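Local coordinates for cellulase (PDB 5E09), which probably hydrolyses internal beta-1,4-glucosidic bonds of cellulose, using a family 5 glycoside hydrolase barrel joined to an X2 module and a family 46 carbohydrate-binding module, at residues A[403-415]-A[424-436]. Sequence-based numbering, arbitrary orientation.
Sequences LMTPGELGTNAVI and DWHFQLQNVDEPT
The carbonyl oxygen of Glu408 is gripped by two side-chain amides from opposite faces of its plane: Asn431 ND2 donates to Glu408 O at 3.2 Å, and Asn412 ND2 reaches Glu408 O at 3.1 Å. Asn412 also offers the other end of its amide to the turn, its OD1 accepting from Thr405 N at 3.2 Å, so one side chain ties both ends of the type II turn Thr405–Glu408 to the strand. With an alanine in place of Asn412, Thr405 N would probably lose its acceptor and Glu408 O one of its two amide donors, leaving the turn freer to shift. Asn431 ND2 has a further partner in Asp352 OD1, which also takes Gly407 N.

Asn412 and Ala413 together face Leu429 in a classic beta bulge: the Gly410–Asn431 and Thr411–Gln430 pairs precede it, Asn412 N bonds to Leu429 O, and antiparallel pairing resumes through Val414–Gln428 and Ile415–Phe427. On the buried face, Met404 (present as selenomethionine) places SE 3.8 Å from Leu429 CD1, and the bend at chi3 (71°) turns CE to Asn431 CB at 3.4 Å. Leu429 CG is anti to the backbone N (chi1 179°), aiming the branched end at Met404, with CD2 3.5 Å from Met404 CG.

The other face is more polar: Thr411 OG1 donates a short bond, 2.5 Å, to Gln430 OE1 in the carbonyl plane, and a water bridges Thr411 OG1 and Gln428 OE1. Nearby, Val414 CG2 lies beside the Gln428 amide.

These segments form a hairpin in the immunoglobulin-like X2 module. Strand 425-432 runs between 410-419 and the parallel strand 347-351, whose Val350 and Ile348 touch Met404 and Leu429; beyond Val432 a three-residue link, Asp433 to Pro435, leads into strand 436-443 of the C-terminal carbohydrate-binding domain, whose loop residue Asn454 touches Leu409 and Asp433.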
loop_
_atom_site.group_PDB
_atom_site.type_symbol
_atom_site.label_atom_id
_atom_site.label_comp_id
_atom_site.label_asym_id
_atom_site.label_seq_id
_atom_site.Cartn_x
_atom_site.Cartn_y
_atom_site.Cartn_z
ATOM N N LEU A 403 -33.329 -4.863 12.113
ATOM C CA LEU A 403 -31.891 -4.910 12.383
ATOM C C LEU A 403 -31.372 -3.706 13.158
ATOM O O LEU A 403 -30.242 -3.704 13.644
ATOM C CB LEU A 403 -31.116 -5.029 11.072
ATOM C CG LEU A 403 -31.222 -6.372 10.362
ATOM C CD1 LEU A 403 -30.761 -6.246 8.919
ATOM C CD2 LEU A 403 -30.403 -7.410 11.095
HETATM N N MSE A 404 -32.187 -2.673 13.278
HETATM C CA MSE A 404 -31.682 -1.438 13.839
HETATM C C MSE A 404 -32.327 -1.066 15.161
HETATM O O MSE A 404 -33.321 -1.657 15.576
HETATM C CB MSE A 404 -31.853 -0.317 12.821
HETATM C CG MSE A 404 -31.094 -0.616 11.546
HETATM SE SE MSE A 404 -31.294 0.734 10.185
HETATM C CE MSE A 404 -30.231 2.095 11.055
ATOM N N THR A 405 -31.727 -0.082 15.818
ATOM C CA THR A 405 -32.154 0.364 17.128
ATOM C C THR A 405 -32.289 1.877 17.113
ATOM O O THR A 405 -31.298 2.583 16.931
ATOM C CB THR A 405 -31.150 -0.046 18.222
ATOM O OG1 THR A 405 -30.819 -1.430 18.077
ATOM C CG2 THR A 405 -31.724 0.208 19.604
ATOM N N PRO A 406 -33.518 2.377 17.305
ATOM C CA PRO A 406 -33.775 3.821 17.316
ATOM C C PRO A 406 -32.918 4.531 18.352
ATOM O O PRO A 406 -32.863 4.094 19.501
ATOM C CB PRO A 406 -35.260 3.912 17.679
ATOM C CG PRO A 406 -35.832 2.587 17.242
ATOM C CD PRO A 406 -34.745 1.590 17.518
ATOM N N GLY A 407 -32.244 5.601 17.947
ATOM C CA GLY A 407 -31.447 6.381 18.875
ATOM C C GLY A 407 -30.019 5.903 19.066
ATOM O O GLY A 407 -29.207 6.626 19.630
ATOM N N GLU A 408 -29.692 4.694 18.621
ATOM C CA GLU A 408 -28.300 4.269 18.711
ATOM C C GLU A 408 -27.581 4.480 17.391
ATOM O O GLU A 408 -27.764 3.725 16.433
ATOM C CB GLU A 408 -28.157 2.812 19.139
ATOM C CG GLU A 408 -26.692 2.482 19.418
ATOM C CD GLU A 408 -26.484 1.165 20.125
ATOM O OE1 GLU A 408 -26.613 0.104 19.479
ATOM O OE2 GLU A 408 -26.186 1.196 21.334
ATOM N N LEU A 409 -26.747 5.513 17.363
ATOM C CA LEU A 409 -26.026 5.884 16.160
ATOM C C LEU A 409 -24.761 5.049 16.008
ATOM O O LEU A 409 -24.156 4.629 16.990
ATOM C CB LEU A 409 -25.705 7.378 16.190
ATOM C CG LEU A 409 -26.946 8.218 16.518
ATOM C CD1 LEU A 409 -26.607 9.695 16.658
ATOM C CD2 LEU A 409 -28.043 8.007 15.469
ATOM N N GLY A 410 -24.379 4.798 14.765
ATOM C CA GLY A 410 -23.238 3.959 14.480
ATOM C C GLY A 410 -23.677 2.746 13.689
ATOM O O GLY A 410 -24.787 2.714 13.155
ATOM N N THR A 411 -22.834 1.726 13.712
ATOM C CA THR A 411 -23.101 0.482 13.044
ATOM C C THR A 411 -24.025 -0.325 13.901
ATOM O O THR A 411 -23.690 -0.655 14.994
ATOM C CB THR A 411 -21.819 -0.331 12.906
ATOM O OG1 THR A 411 -20.824 0.462 12.298
ATOM C CG2 THR A 411 -22.043 -1.504 12.048
ATOM N N ASN A 412 -25.196 -0.630 13.392
ATOM C CA ASN A 412 -26.164 -1.390 14.128
ATOM C C ASN A 412 -26.174 -2.831 13.710
ATOM O O ASN A 412 -26.661 -3.654 14.400
ATOM C CB ASN A 412 -27.562 -0.827 13.899
ATOM C CG ASN A 412 -27.823 0.450 14.644
ATOM O OD1 ASN A 412 -28.926 0.904 14.692
ATOM N ND2 ASN A 412 -26.823 1.021 15.219
ATOM N N ALA A 413 -25.634 -3.114 12.553
ATOM C CA ALA A 413 -25.580 -4.477 12.003
ATOM C C ALA A 413 -24.638 -4.606 10.825
ATOM O O ALA A 413 -24.236 -3.619 10.244
ATOM C CB ALA A 413 -26.982 -4.951 11.589
ATOM N N VAL A 414 -24.294 -5.843 10.487
ATOM C CA VAL A 414 -23.470 -6.133 9.316
ATOM C C VAL A 414 -24.184 -7.139 8.415
ATOM O O VAL A 414 -24.456 -8.269 8.822
ATOM C CB VAL A 414 -22.085 -6.680 9.715
ATOM C CG1 VAL A 414 -21.325 -7.139 8.489
ATOM C CG2 VAL A 414 -21.304 -5.613 10.491
ATOM N N ILE A 415 -24.520 -6.701 7.206
ATOM C CA ILE A 415 -25.181 -7.560 6.235
ATOM C C ILE A 415 -24.157 -8.123 5.264
ATOM O O ILE A 415 -23.521 -7.379 4.517
ATOM C CB ILE A 415 -26.265 -6.803 5.450
ATOM C CG1 ILE A 415 -27.244 -6.124 6.413
ATOM C CG2 ILE A 415 -26.990 -7.746 4.495
ATOM C CD1 ILE A 415 -28.239 -5.210 5.730
ATOM N N ASP A 424 -16.906 -12.668 0.337
ATOM C CA ASP A 424 -18.156 -12.062 0.759
ATOM C C ASP A 424 -17.981 -10.559 0.895
ATOM O O ASP A 424 -16.901 -10.089 1.258
ATOM C CB ASP A 424 -18.631 -12.658 2.083
ATOM C CG ASP A 424 -19.107 -14.090 1.937
ATOM O OD1 ASP A 424 -19.440 -14.494 0.803
ATOM O OD2 ASP A 424 -19.151 -14.807 2.959
ATOM N N TRP A 425 -19.039 -9.806 0.600
ATOM C CA TRP A 425 -18.979 -8.360 0.749
ATOM C C TRP A 425 -19.755 -7.956 1.992
ATOM O O TRP A 425 -20.877 -8.404 2.189
ATOM C CB TRP A 425 -19.530 -7.657 -0.497
ATOM C CG TRP A 425 -19.417 -6.158 -0.450
ATOM C CD1 TRP A 425 -20.385 -5.275 -0.059
ATOM C CD2 TRP A 425 -18.276 -5.367 -0.809
ATOM N NE1 TRP A 425 -19.918 -3.987 -0.156
ATOM C CE2 TRP A 425 -18.620 -4.015 -0.612
ATOM C CE3 TRP A 425 -16.991 -5.670 -1.281
ATOM C CZ2 TRP A 425 -17.731 -2.962 -0.866
ATOM C CZ3 TRP A 425 -16.105 -4.623 -1.533
ATOM C CH2 TRP A 425 -16.481 -3.290 -1.322
ATOM N N HIS A 426 -19.166 -7.115 2.836
ATOM C CA HIS A 426 -19.800 -6.780 4.106
ATOM C C HIS A 426 -20.315 -5.354 4.153
ATOM O O HIS A 426 -19.542 -4.404 4.226
ATOM C CB HIS A 426 -18.827 -7.010 5.262
ATOM C CG HIS A 426 -18.318 -8.412 5.340
ATOM N ND1 HIS A 426 -17.281 -8.869 4.557
ATOM C CD2 HIS A 426 -18.727 -9.469 6.080
ATOM C CE1 HIS A 426 -17.062 -10.145 4.824
ATOM N NE2 HIS A 426 -17.926 -10.533 5.744
ATOM N N PHE A 427 -21.634 -5.212 4.125
ATOM C CA PHE A 427 -22.265 -3.916 4.333
ATOM C C PHE A 427 -22.349 -3.575 5.812
ATOM O O PHE A 427 -22.864 -4.361 6.610
ATOM C CB PHE A 427 -23.670 -3.892 3.731
ATOM C CG PHE A 427 -23.695 -4.062 2.243
ATOM C CD1 PHE A 427 -23.264 -3.041 1.409
ATOM C CD2 PHE A 427 -24.156 -5.234 1.678
ATOM C CE1 PHE A 427 -23.289 -3.192 0.033
ATOM C CE2 PHE A 427 -24.187 -5.394 0.302
ATOM C CZ PHE A 427 -23.752 -4.373 -0.520
ATOM N N GLN A 428 -21.845 -2.400 6.171
ATOM C CA GLN A 428 -22.046 -1.854 7.504
ATOM C C GLN A 428 -23.343 -1.046 7.506
ATOM O O GLN A 428 -23.476 -0.077 6.759
ATOM C CB GLN A 428 -20.858 -0.975 7.923
ATOM C CG GLN A 428 -19.487 -1.576 7.617
ATOM C CD GLN A 428 -19.122 -2.734 8.533
ATOM O OE1 GLN A 428 -19.221 -2.630 9.756
ATOM N NE2 GLN A 428 -18.687 -3.842 7.943
ATOM N N LEU A 429 -24.304 -1.454 8.325
ATOM C CA LEU A 429 -25.576 -0.744 8.422
ATOM C C LEU A 429 -25.454 0.394 9.435
ATOM O O LEU A 429 -25.534 0.175 10.647
ATOM C CB LEU A 429 -26.701 -1.709 8.805
ATOM C CG LEU A 429 -28.123 -1.169 8.974
ATOM C CD1 LEU A 429 -28.544 -0.322 7.783
ATOM C CD2 LEU A 429 -29.092 -2.324 9.172
ATOM N N GLN A 430 -25.247 1.607 8.928
ATOM C CA GLN A 430 -25.000 2.770 9.775
ATOM C C GLN A 430 -26.273 3.556 10.092
ATOM O O GLN A 430 -26.913 4.094 9.189
ATOM C CB GLN A 430 -23.989 3.713 9.106
ATOM C CG GLN A 430 -22.642 3.092 8.754
ATOM C CD GLN A 430 -21.881 2.605 9.976
ATOM O OE1 GLN A 430 -21.651 1.408 10.136
ATOM N NE2 GLN A 430 -21.488 3.531 10.841
ATOM N N ASN A 431 -26.630 3.631 11.374
ATOM C CA ASN A 431 -27.662 4.561 11.824
ATOM C C ASN A 431 -27.026 5.925 12.059
ATOM O O ASN A 431 -26.247 6.092 12.990
ATOM C CB ASN A 431 -28.341 4.060 13.107
ATOM C CG ASN A 431 -29.696 4.723 13.360
ATOM O OD1 ASN A 431 -30.271 5.354 12.468
ATOM N ND2 ASN A 431 -30.211 4.576 14.579
ATOM N N VAL A 432 -27.339 6.900 11.218
ATOM C CA VAL A 432 -26.696 8.196 11.361
ATOM C C VAL A 432 -27.660 9.313 11.708
ATOM O O VAL A 432 -28.872 9.220 11.498
ATOM C CB VAL A 432 -25.939 8.598 10.075
ATOM C CG1 VAL A 432 -24.881 7.560 9.739
ATOM C CG2 VAL A 432 -26.906 8.777 8.921
ATOM N N ASP A 433 -27.090 10.365 12.273
ATOM C CA ASP A 433 -27.732 11.656 12.352
ATOM C C ASP A 433 -26.797 12.655 11.683
ATOM O O ASP A 433 -25.633 12.338 11.400
ATOM C CB ASP A 433 -28.007 12.044 13.801
ATOM C CG ASP A 433 -29.371 12.666 13.986
ATOM O OD1 ASP A 433 -29.738 13.550 13.175
ATOM O OD2 ASP A 433 -30.075 12.261 14.939
ATOM N N GLU A 434 -27.293 13.857 11.425
ATOM C CA GLU A 434 -26.449 14.893 10.853
ATOM C C GLU A 434 -25.320 15.254 11.816
ATOM O O GLU A 434 -25.582 15.665 12.951
ATOM C CB GLU A 434 -27.274 16.128 10.527
ATOM C CG GLU A 434 -26.462 17.301 10.022
ATOM C CD GLU A 434 -27.189 18.624 10.197
ATOM O OE1 GLU A 434 -27.642 18.920 11.327
ATOM O OE2 GLU A 434 -27.320 19.365 9.199
ATOM N N PRO A 435 -24.059 15.102 11.364
ATOM C CA PRO A 435 -22.899 15.396 12.219
ATOM C C PRO A 435 -22.839 16.871 12.636
ATOM O O PRO A 435 -23.287 17.750 11.901
ATOM C CB PRO A 435 -21.696 15.012 11.339
ATOM C CG PRO A 435 -22.197 15.045 9.945
ATOM C CD PRO A 435 -23.660 14.674 10.010
ATOM N N THR A 436 -22.276 17.126 13.812
ATOM C CA THR A 436 -22.294 18.447 14.429
ATOM C C THR A 436 -20.920 18.833 14.979
ATOM O O THR A 436 -20.237 18.015 15.597
ATOM C CB THR A 436 -23.345 18.501 15.574
ATOM O OG1 THR A 436 -24.644 18.242 15.036
ATOM C CG2 THR A 436 -23.357 19.855 16.268
HETATM O O HOH W 1 -18.464 -0.373 10.352
#